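Local coordinates for possible acyl-[acyl-carrier protein] desaturase DESA2 (acyl-[acp] desaturase) (stearoyl-acp desaturase) (Mycobacterium tuberculosis, PDB 1ZA0), which may act as an iron-dependent acyl-carrier-protein desaturase, introducing double bonds into fatty acyl chains during mycobacterial fatty acid biosynthesis, at residues Thr147-Leu152 and Ile212-Ala217. Sequence-based numbering, arbitrary orientation.
Sequences TQVETL and IAAIAA
Ala-214 presses its methyl group against the first turn of helix 148-172, at Val-149 and Glu-150, and the packing across the interface is entirely apolar. Ala-214 CB lies 3.9 Å from Glu-150 CG, at the methylene part of that side chain, and 4.1 Å from Glu-150 CA, so the alanine meets the acid at its aliphatic root rather than at its charged end. On the neighbouring residue the contact is made by one branch: Val-149 CG1, anti to the backbone N (chi1 167°), comes to 4.2 Å from Ala-214 CB. With so small a side chain at the interface, the two backbones draw close, Glu-150 CA and Ala-214 CA being 5.2 Å apart.

Hydrogen bonds within 147-152 shape the surface that Ala-214 meets. Thr-147 is the N-cap: Thr-147 OG1 accepts from Glu-150 N at 3.1 Å, while Glu-150 OE1 accepts from Thr-147 N, also at 3.1 Å. These reciprocal bonds make a capping box. With chi1 at -86° and the chain extended beyond CG, the Glu-150 carboxylate reaches the amide of Thr-147, which meets OE1 on its anti side, 29° out of the carboxylate plane. The bond to Thr-147 N fixes one carboxylate oxygen while CG lies against Ala-214; the helix N-terminus probably favours the negative charge of the carboxylate. Thr-147 O is gripped twice, by Thr-151 N and by Thr-151 OG1, which approach from opposite faces of the carbonyl plane; Thr-151 OG1 lies 2.8 Å from Thr-147 O.

Around the contact, Val-149 also touches Leu-10 of helix 9-27, and Ala-214 continues onto Val-153, one turn further along helix 148-172. Away from the metal site, this is close alanine-mediated helix packing, joining the capped N-terminal end of a metal-bearing helix of the ferritin-like desaturase bundle to the short helix 208-221.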
ATOM      1  N   THR A 147      15.327  13.330   5.584  1.00 50.57           N
ATOM      2  CA  THR A 147      14.723  14.499   6.235  1.00 48.05           C
ATOM      3  C   THR A 147      13.249  14.277   6.440  1.00 46.52           C
ATOM      4  O   THR A 147      12.645  13.327   5.854  1.00 43.16           O
ATOM      5  CB  THR A 147      14.886  15.793   5.409  1.00 49.19           C
ATOM      6  OG1 THR A 147      14.339  15.620   4.094  1.00 48.22           O
ATOM      7  CG2 THR A 147      16.431  16.189   5.166  1.00 48.76           C
ATOM      8  N   GLN A 148      12.664  15.146   7.267  1.00 43.86           N
ATOM      9  CA  GLN A 148      11.221  15.104   7.519  1.00 43.72           C
ATOM     10  C   GLN A 148      10.405  15.282   6.217  1.00 41.68           C
ATOM     11  O   GLN A 148       9.382  14.656   6.070  1.00 41.68           O
ATOM     12  CB  GLN A 148      10.763  16.152   8.544  1.00 44.37           C
ATOM     13  N   VAL A 149      10.893  16.106   5.299  1.00 40.91           N
ATOM     14  CA  VAL A 149      10.172  16.486   4.087  1.00 40.37           C
ATOM     15  C   VAL A 149      10.328  15.378   3.097  1.00 39.16           C
ATOM     16  O   VAL A 149       9.370  14.989   2.470  1.00 38.32           O
ATOM     17  CB  VAL A 149      10.660  17.853   3.486  1.00 40.47           C
ATOM     18  CG1 VAL A 149      10.137  18.100   2.068  1.00 37.82           C
ATOM     19  CG2 VAL A 149      10.238  18.980   4.413  1.00 41.24           C
ATOM     20  N   GLU A 150      11.540  14.878   2.969  1.00 38.18           N
ATOM     21  CA  GLU A 150      11.831  13.687   2.201  1.00 38.53           C
ATOM     22  C   GLU A 150      10.952  12.484   2.588  1.00 36.95           C
ATOM     23  O   GLU A 150      10.515  11.747   1.710  1.00 36.02           O
ATOM     24  CB  GLU A 150      13.301  13.317   2.324  1.00 39.78           C
ATOM     25  CG  GLU A 150      14.184  14.034   1.317  1.00 42.34           C
ATOM     26  CD  GLU A 150      15.701  13.882   1.592  1.00 45.78           C
ATOM     27  OE1 GLU A 150      16.096  13.315   2.620  1.00 46.80           O
ATOM     28  OE2 GLU A 150      16.487  14.358   0.764  1.00 48.35           O
ATOM     29  N   THR A 151      10.636  12.379   3.863  1.00 36.05           N
ATOM     30  CA  THR A 151       9.892  11.278   4.406  1.00 37.42           C
ATOM     31  C   THR A 151       8.409  11.440   4.010  1.00 37.06           C
ATOM     32  O   THR A 151       7.746  10.434   3.663  1.00 36.46           O
ATOM     33  CB  THR A 151      10.061  11.215   5.965  1.00 37.49           C
ATOM     34  OG1 THR A 151      11.404  10.811   6.313  1.00 39.58           O
ATOM     35  CG2 THR A 151       9.224  10.138   6.586  1.00 38.63           C
ATOM     36  N   LEU A 152       7.883  12.684   4.109  1.00 35.53           N
ATOM     37  CA  LEU A 152       6.484  12.914   3.805  1.00 34.47           C
ATOM     38  C   LEU A 152       6.264  12.734   2.323  1.00 33.33           C
ATOM     39  O   LEU A 152       5.235  12.213   1.929  1.00 32.42           O
ATOM     40  CB  LEU A 152       5.982  14.284   4.296  1.00 35.84           C
ATOM     41  CG  LEU A 152       5.996  14.526   5.800  1.00 35.94           C
ATOM     42  CD1 LEU A 152       5.767  16.087   6.151  1.00 38.36           C
ATOM     43  CD2 LEU A 152       4.965  13.649   6.498  1.00 36.75           C
ATOM     44  N   ILE A 212      10.286  20.547  -3.464  1.00 39.10           N
ATOM     45  CA  ILE A 212      10.487  20.270  -4.867  1.00 40.05           C
ATOM     46  C   ILE A 212      11.679  19.342  -5.109  1.00 40.88           C
ATOM     47  O   ILE A 212      11.567  18.391  -5.912  1.00 40.07           O
ATOM     48  CB  ILE A 212      10.553  21.591  -5.728  1.00 40.73           C
ATOM     49  CG1 ILE A 212       9.173  22.282  -5.717  1.00 41.91           C
ATOM     50  CG2 ILE A 212      10.962  21.311  -7.167  1.00 40.26           C
ATOM     51  CD1 ILE A 212       9.098  23.654  -6.401  1.00 44.44           C
ATOM     52  N   ALA A 213      12.790  19.608  -4.433  1.00 40.40           N
ATOM     53  CA  ALA A 213      13.968  18.769  -4.563  1.00 41.52           C
ATOM     54  C   ALA A 213      13.693  17.356  -4.080  1.00 40.43           C
ATOM     55  O   ALA A 213      14.164  16.438  -4.673  1.00 40.84           O
ATOM     56  CB  ALA A 213      15.155  19.363  -3.757  1.00 42.51           C
ATOM     57  N   ALA A 214      12.966  17.233  -2.982  1.00 39.81           N
ATOM     58  CA  ALA A 214      12.573  15.938  -2.472  1.00 40.29           C
ATOM     59  C   ALA A 214      11.681  15.206  -3.497  1.00 39.56           C
ATOM     60  O   ALA A 214      11.883  14.033  -3.756  1.00 41.22           O
ATOM     61  CB  ALA A 214      11.921  16.079  -1.142  1.00 39.52           C
ATOM     62  N   ILE A 215      10.767  15.911  -4.150  1.00 37.75           N
ATOM     63  CA  ILE A 215       9.879  15.279  -5.106  1.00 38.03           C
ATOM     64  C   ILE A 215      10.664  14.828  -6.310  1.00 39.27           C
ATOM     65  O   ILE A 215      10.455  13.703  -6.834  1.00 38.74           O
ATOM     66  CB  ILE A 215       8.703  16.241  -5.490  1.00 36.40           C
ATOM     67  CG1 ILE A 215       7.810  16.495  -4.279  1.00 33.86           C
ATOM     68  CG2 ILE A 215       7.933  15.657  -6.685  1.00 37.98           C
ATOM     69  CD1 ILE A 215       6.831  17.679  -4.427  1.00 35.17           C
ATOM     70  N   ALA A 216      11.606  15.661  -6.749  1.00 40.73           N
ATOM     71  CA  ALA A 216      12.471  15.290  -7.877  1.00 42.59           C
ATOM     72  C   ALA A 216      13.272  14.033  -7.601  1.00 42.65           C
ATOM     73  O   ALA A 216      13.319  13.128  -8.430  1.00 44.00           O
ATOM     74  CB  ALA A 216      13.426  16.461  -8.249  1.00 43.97           C
ATOM     75  N   ALA A 217      13.844  13.946  -6.415  1.00 44.04           N
ATOM     76  CA  ALA A 217      14.725  12.811  -6.073  1.00 44.73           C
ATOM     77  C   ALA A 217      13.941  11.481  -5.941  1.00 45.21           C
ATOM     78  O   ALA A 217      14.397  10.443  -6.422  1.00 45.35           O
ATOM     79  CB  ALA A 217      15.491  13.120  -4.796  1.00 45.27           C
TER